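Local structure of beta-lactamase-like protein (Novosphingobium pentaromativorans US6-1, 6AUF) at residues 253-257 / 258-262; 280-283 / 284-288. The protein probably hydrolyses beta-lactam antibiotics as a class B3 metallo-beta-lactamase, using two zinc ions bound in its active site. One frame throughout, in Å; residues are numbered along the deposited sequence.

Contact 1 (253-257 / 258-262); sequences SASNL and FDRLS
Arg-260 reaches back over Asn-256 to Ser-255, tying the short helix 257-261 to the loop that leads into it. This loop leaves strand 246-248 of the metallo-beta-lactamase fold and includes the zinc ligand His-251. CB of Arg-260 lies 3.6 Å from Asn-256 O. Arg-260 CG passes the same oxygen and comes within 3.9 Å of Asn-256 ND2. The bend at chi3 (-66°) turns the guanidinium back to the loop. There Arg-260 NE donates to Ser-255 O at 3.0 Å. The bond runs nearly along the C=O axis, with the oxygen at the guanidinium edge but tilted from its plane. Arg-260 NH2, at the tip, lies 3.8 Å from Leu-257 CD1.

Asn-256 holds the N-cap position, but its side chain makes no capping bond. Instead, a water donates to Asn-256 OD1 and accepts from Asp-259 N. Asp-259 also forms a salt bridge with Lys-264. One turn on, Leu-257 CD1 packs 4.1 Å from Leu-261 CG. The helix ends with a double grip on Phe-258 O. Ser-262 OG donates to Phe-258 O at 2.8 Å from one face of the carbonyl plane, and Ser-262 N donates from the opposite face.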
loop_
_atom_site.group_PDB
_atom_site.type_symbol
_atom_site.label_atom_id
_atom_site.label_comp_id
_atom_site.label_asym_id
_atom_site.label_seq_id
_atom_site.Cartn_x
_atom_site.Cartn_y
_atom_site.Cartn_z
ATOM N N SER A 253 -7.662 3.463 7.417
ATOM C CA SER A 253 -8.682 2.903 8.297
ATOM C C SER A 253 -8.650 1.385 8.293
ATOM O O SER A 253 -8.975 0.755 9.306
ATOM C CB SER A 253 -10.078 3.410 7.910
ATOM O OG SER A 253 -10.175 3.683 6.525
ATOM N N ALA A 254 -8.237 0.773 7.181
ATOM C CA ALA A 254 -8.175 -0.683 7.150
ATOM C C ALA A 254 -7.336 -1.250 8.291
ATOM O O ALA A 254 -7.570 -2.391 8.703
ATOM C CB ALA A 254 -7.648 -1.159 5.797
ATOM N N SER A 255 -6.389 -0.476 8.841
ATOM C CA SER A 255 -5.618 -0.906 10.008
ATOM C C SER A 255 -5.736 0.057 11.191
ATOM O O SER A 255 -4.893 0.029 12.092
ATOM C CB SER A 255 -4.140 -1.122 9.649
ATOM O OG SER A 255 -3.560 -0.030 8.944
ATOM N N ASN A 256 -6.760 0.900 11.226
ATOM C CA ASN A 256 -6.995 1.772 12.388
ATOM C C ASN A 256 -5.813 2.714 12.618
ATOM O O ASN A 256 -5.432 3.015 13.755
ATOM C CB ASN A 256 -7.275 0.931 13.632
ATOM C CG ASN A 256 -7.753 1.754 14.809
ATOM O OD1 ASN A 256 -8.426 2.781 14.651
ATOM N ND2 ASN A 256 -7.408 1.294 16.012
ATOM N N LEU A 257 -5.237 3.196 11.518
ATOM C CA LEU A 257 -3.882 3.719 11.568
ATOM C C LEU A 257 -3.819 5.077 12.256
ATOM O O LEU A 257 -2.868 5.351 12.992
ATOM C CB LEU A 257 -3.309 3.800 10.156
ATOM C CG LEU A 257 -1.898 4.380 10.130
ATOM C CD1 LEU A 257 -0.872 3.420 10.742
ATOM C CD2 LEU A 257 -1.525 4.812 8.733
ATOM N N PHE A 258 -4.811 5.939 12.026
ATOM C CA PHE A 258 -4.748 7.296 12.572
ATOM C C PHE A 258 -4.894 7.308 14.092
ATOM O O PHE A 258 -4.157 8.023 14.777
ATOM C CB PHE A 258 -5.790 8.183 11.892
ATOM C CG PHE A 258 -5.450 8.501 10.463
ATOM C CD1 PHE A 258 -4.182 8.201 9.964
ATOM C CD2 PHE A 258 -6.381 9.067 9.609
ATOM C CE1 PHE A 258 -3.843 8.482 8.644
ATOM C CE2 PHE A 258 -6.056 9.350 8.278
ATOM C CZ PHE A 258 -4.785 9.071 7.800
ATOM N N ASP A 259 -5.812 6.510 14.643
ATOM C CA ASP A 259 -5.916 6.396 16.096
ATOM C C ASP A 259 -4.628 5.865 16.706
ATOM O O ASP A 259 -4.173 6.360 17.744
ATOM C CB ASP A 259 -7.080 5.482 16.477
ATOM C CG ASP A 259 -8.425 6.168 16.373
ATOM O OD1 ASP A 259 -8.463 7.347 15.966
ATOM O OD2 ASP A 259 -9.446 5.524 16.707
ATOM N N ARG A 260 -4.038 4.836 16.090
ATOM C CA ARG A 260 -2.803 4.250 16.604
ATOM C C ARG A 260 -1.655 5.252 16.535
ATOM O O ARG A 260 -0.815 5.307 17.443
ATOM C CB ARG A 260 -2.470 2.962 15.828
ATOM C CG ARG A 260 -3.518 1.851 15.983
ATOM C CD ARG A 260 -3.008 0.444 15.568
ATOM N NE ARG A 260 -2.731 0.354 14.142
ATOM C CZ ARG A 260 -1.565 0.007 13.610
ATOM N NH1 ARG A 260 -0.534 -0.330 14.376
ATOM N NH2 ARG A 260 -1.438 -0.011 12.296
ATOM N N LEU A 261 -1.609 6.056 15.467
ATOM C CA LEU A 261 -0.613 7.113 15.361
ATOM C C LEU A 261 -0.893 8.240 16.349
ATOM O O LEU A 261 0.033 8.929 16.789
ATOM C CB LEU A 261 -0.576 7.658 13.933
ATOM C CG LEU A 261 0.123 6.775 12.912
ATOM C CD1 LEU A 261 0.352 7.529 11.614
ATOM C CD2 LEU A 261 1.431 6.251 13.476
ATOM N N SER A 262 -2.158 8.444 16.705
ATOM C CA SER A 262 -2.559 9.527 17.591
ATOM C C SER A 262 -2.784 9.044 19.021
ATOM O O SER A 262 -3.665 9.551 19.717
ATOM C CB SER A 262 -3.813 10.212 17.047
ATOM O OG SER A 262 -3.623 10.608 15.696
HETATM O O HOH W 1 -7.968 5.212 13.000
#

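Contact 2 (280-283 / 284-288); sequences AGSY and FAKRL
From Ala-280 to Arg-287 the backbone is regular alpha helix: the amides of Phe-284, Ala-285, Lys-286 and Arg-287 donate in turn to the carbonyls of Ala-280, Gly-281, Ser-282 and Tyr-283. The first of these bonds, Phe-284 N to Ala-280 O, measures 2.9 Å.

Across the segments, the side chains mostly touch backbone. Phe-284 CB lies 3.5 Å from Gly-281 O, and Ala-285 CB lies 3.7 Å from Ser-282 O. Lys-286 runs extended as far as CE, with Lys-286 CG 3.4 Å from Ser-282 O. A turn at chi4 (59°) then brings Lys-286 NZ to 3.1 Å from Ser-282 OG. The side chain of Tyr-283 leads out from the helix and touches Thr-214.

On the buried side, CD1 of Leu-288 lies over one face of the Phe-284 ring, 3.5 Å from its plane and nearer the edge than the centre. Phe-284 also meets Ile-232, and Leu-288 meets Ile-229. Arg-287 pairs with Glu-291 one turn on and donates to Ser-216. Apolar side chains facing helix 226-241, with Ser-282, Ala-285 and Lys-286 at the surface, make this an amphipathic helix in the outer layer of the alpha-beta/beta-alpha sandwich.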
loop_
_atom_site.group_PDB
_atom_site.type_symbol
_atom_site.label_atom_id
_atom_site.label_comp_id
_atom_site.label_asym_id
_atom_site.label_seq_id
_atom_site.Cartn_x
_atom_site.Cartn_y
_atom_site.Cartn_z
ATOM N N ALA A 280 -9.845 -10.590 6.050
ATOM C CA ALA A 280 -10.005 -10.552 4.598
ATOM C C ALA A 280 -10.406 -11.919 4.060
ATOM O O ALA A 280 -11.252 -12.019 3.164
ATOM C CB ALA A 280 -8.721 -10.066 3.920
ATOM N N GLY A 281 -9.813 -12.982 4.602
ATOM C CA GLY A 281 -10.183 -14.315 4.160
ATOM C C GLY A 281 -11.618 -14.639 4.513
ATOM O O GLY A 281 -12.336 -15.281 3.737
ATOM N N SER A 282 -12.061 -14.187 5.684
ATOM C CA SER A 282 -13.454 -14.390 6.056
ATOM C C SER A 282 -14.375 -13.703 5.059
ATOM O O SER A 282 -15.347 -14.302 4.569
ATOM C CB SER A 282 -13.687 -13.877 7.472
ATOM O OG SER A 282 -15.059 -13.936 7.803
ATOM N N TYR A 283 -14.054 -12.452 4.708
ATOM C CA TYR A 283 -14.838 -11.740 3.704
ATOM C C TYR A 283 -14.881 -12.518 2.394
ATOM O O TYR A 283 -15.948 -12.677 1.795
ATOM C CB TYR A 283 -14.266 -10.333 3.481
ATOM C CG TYR A 283 -14.987 -9.515 2.425
ATOM C CD1 TYR A 283 -16.108 -8.757 2.752
ATOM C CD2 TYR A 283 -14.550 -9.500 1.102
ATOM C CE1 TYR A 283 -16.783 -8.007 1.793
ATOM C CE2 TYR A 283 -15.213 -8.746 0.133
ATOM C CZ TYR A 283 -16.329 -8.001 0.488
ATOM O OH TYR A 283 -17.001 -7.253 -0.451
ATOM N N PHE A 284 -13.726 -13.023 1.949
ATOM C CA PHE A 284 -13.657 -13.767 0.697
ATOM C C PHE A 284 -14.562 -14.991 0.726
ATOM O O PHE A 284 -15.248 -15.285 -0.259
ATOM C CB PHE A 284 -12.208 -14.173 0.418
ATOM C CG PHE A 284 -12.021 -14.902 -0.870
ATOM C CD1 PHE A 284 -12.640 -14.458 -2.031
ATOM C CD2 PHE A 284 -11.190 -16.020 -0.935
ATOM C CE1 PHE A 284 -12.454 -15.131 -3.241
ATOM C CE2 PHE A 284 -10.994 -16.702 -2.133
ATOM C CZ PHE A 284 -11.627 -16.263 -3.289
ATOM N N ALA A 285 -14.582 -15.721 1.844
ATOM C CA ALA A 285 -15.396 -16.931 1.879
ATOM C C ALA A 285 -16.872 -16.594 1.768
ATOM O O ALA A 285 -17.626 -17.288 1.073
ATOM C CB ALA A 285 -15.121 -17.732 3.147
ATOM N N LYS A 286 -17.305 -15.532 2.450
ATOM C CA LYS A 286 -18.680 -15.085 2.290
ATOM C C LYS A 286 -18.985 -14.808 0.825
ATOM O O LYS A 286 -20.092 -15.086 0.347
ATOM C CB LYS A 286 -18.930 -13.842 3.145
ATOM C CG LYS A 286 -18.775 -14.079 4.638
ATOM C CD LYS A 286 -19.228 -12.852 5.430
ATOM C CE LYS A 286 -19.384 -13.141 6.928
ATOM N NZ LYS A 286 -18.121 -13.611 7.576
ATOM N N ARG A 287 -18.005 -14.277 0.089
ATOM C CA ARG A 287 -18.244 -13.941 -1.308
ATOM C C ARG A 287 -18.366 -15.201 -2.161
ATOM O O ARG A 287 -19.236 -15.280 -3.034
ATOM C CB ARG A 287 -17.133 -13.029 -1.822
ATOM C CG ARG A 287 -17.057 -12.920 -3.353
ATOM C CD ARG A 287 -18.177 -12.079 -3.930
ATOM N NE ARG A 287 -18.254 -12.212 -5.380
ATOM C CZ ARG A 287 -17.891 -11.276 -6.251
ATOM N NH1 ARG A 287 -17.994 -11.510 -7.555
ATOM N NH2 ARG A 287 -17.424 -10.114 -5.827
ATOM N N LEU A 288 -17.513 -16.200 -1.915
ATOM C CA LEU A 288 -17.648 -17.475 -2.617
ATOM C C LEU A 288 -18.982 -18.144 -2.288
ATOM O O LEU A 288 -19.647 -18.692 -3.178
ATOM C CB LEU A 288 -16.463 -18.394 -2.278
ATOM C CG LEU A 288 -15.088 -17.954 -2.822
ATOM C CD1 LEU A 288 -13.927 -18.820 -2.332
ATOM C CD2 LEU A 288 -15.093 -17.896 -4.341
#

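Overall arrangement
Both contacts are local, and they follow each other along the chain on helices 257-261 and 272-292. Their centres are 23 Å apart, and their nearest atoms, about 9 Å apart, do not touch. Contact 1 is partly buried and lies beside strand 246-248 and the N-terminal helix 27-30. It joins a loop to a helix, so a guanidinium, a bridging water and a serine hydroxyl supplement the backbone bonds. Contact 2 is a surface contact within one long helix, where regular backbone bonds dominate. Each has a side chain about 8 Å from that of a zinc ligand: Ser-255 from His-251, Ala-280 from His-185.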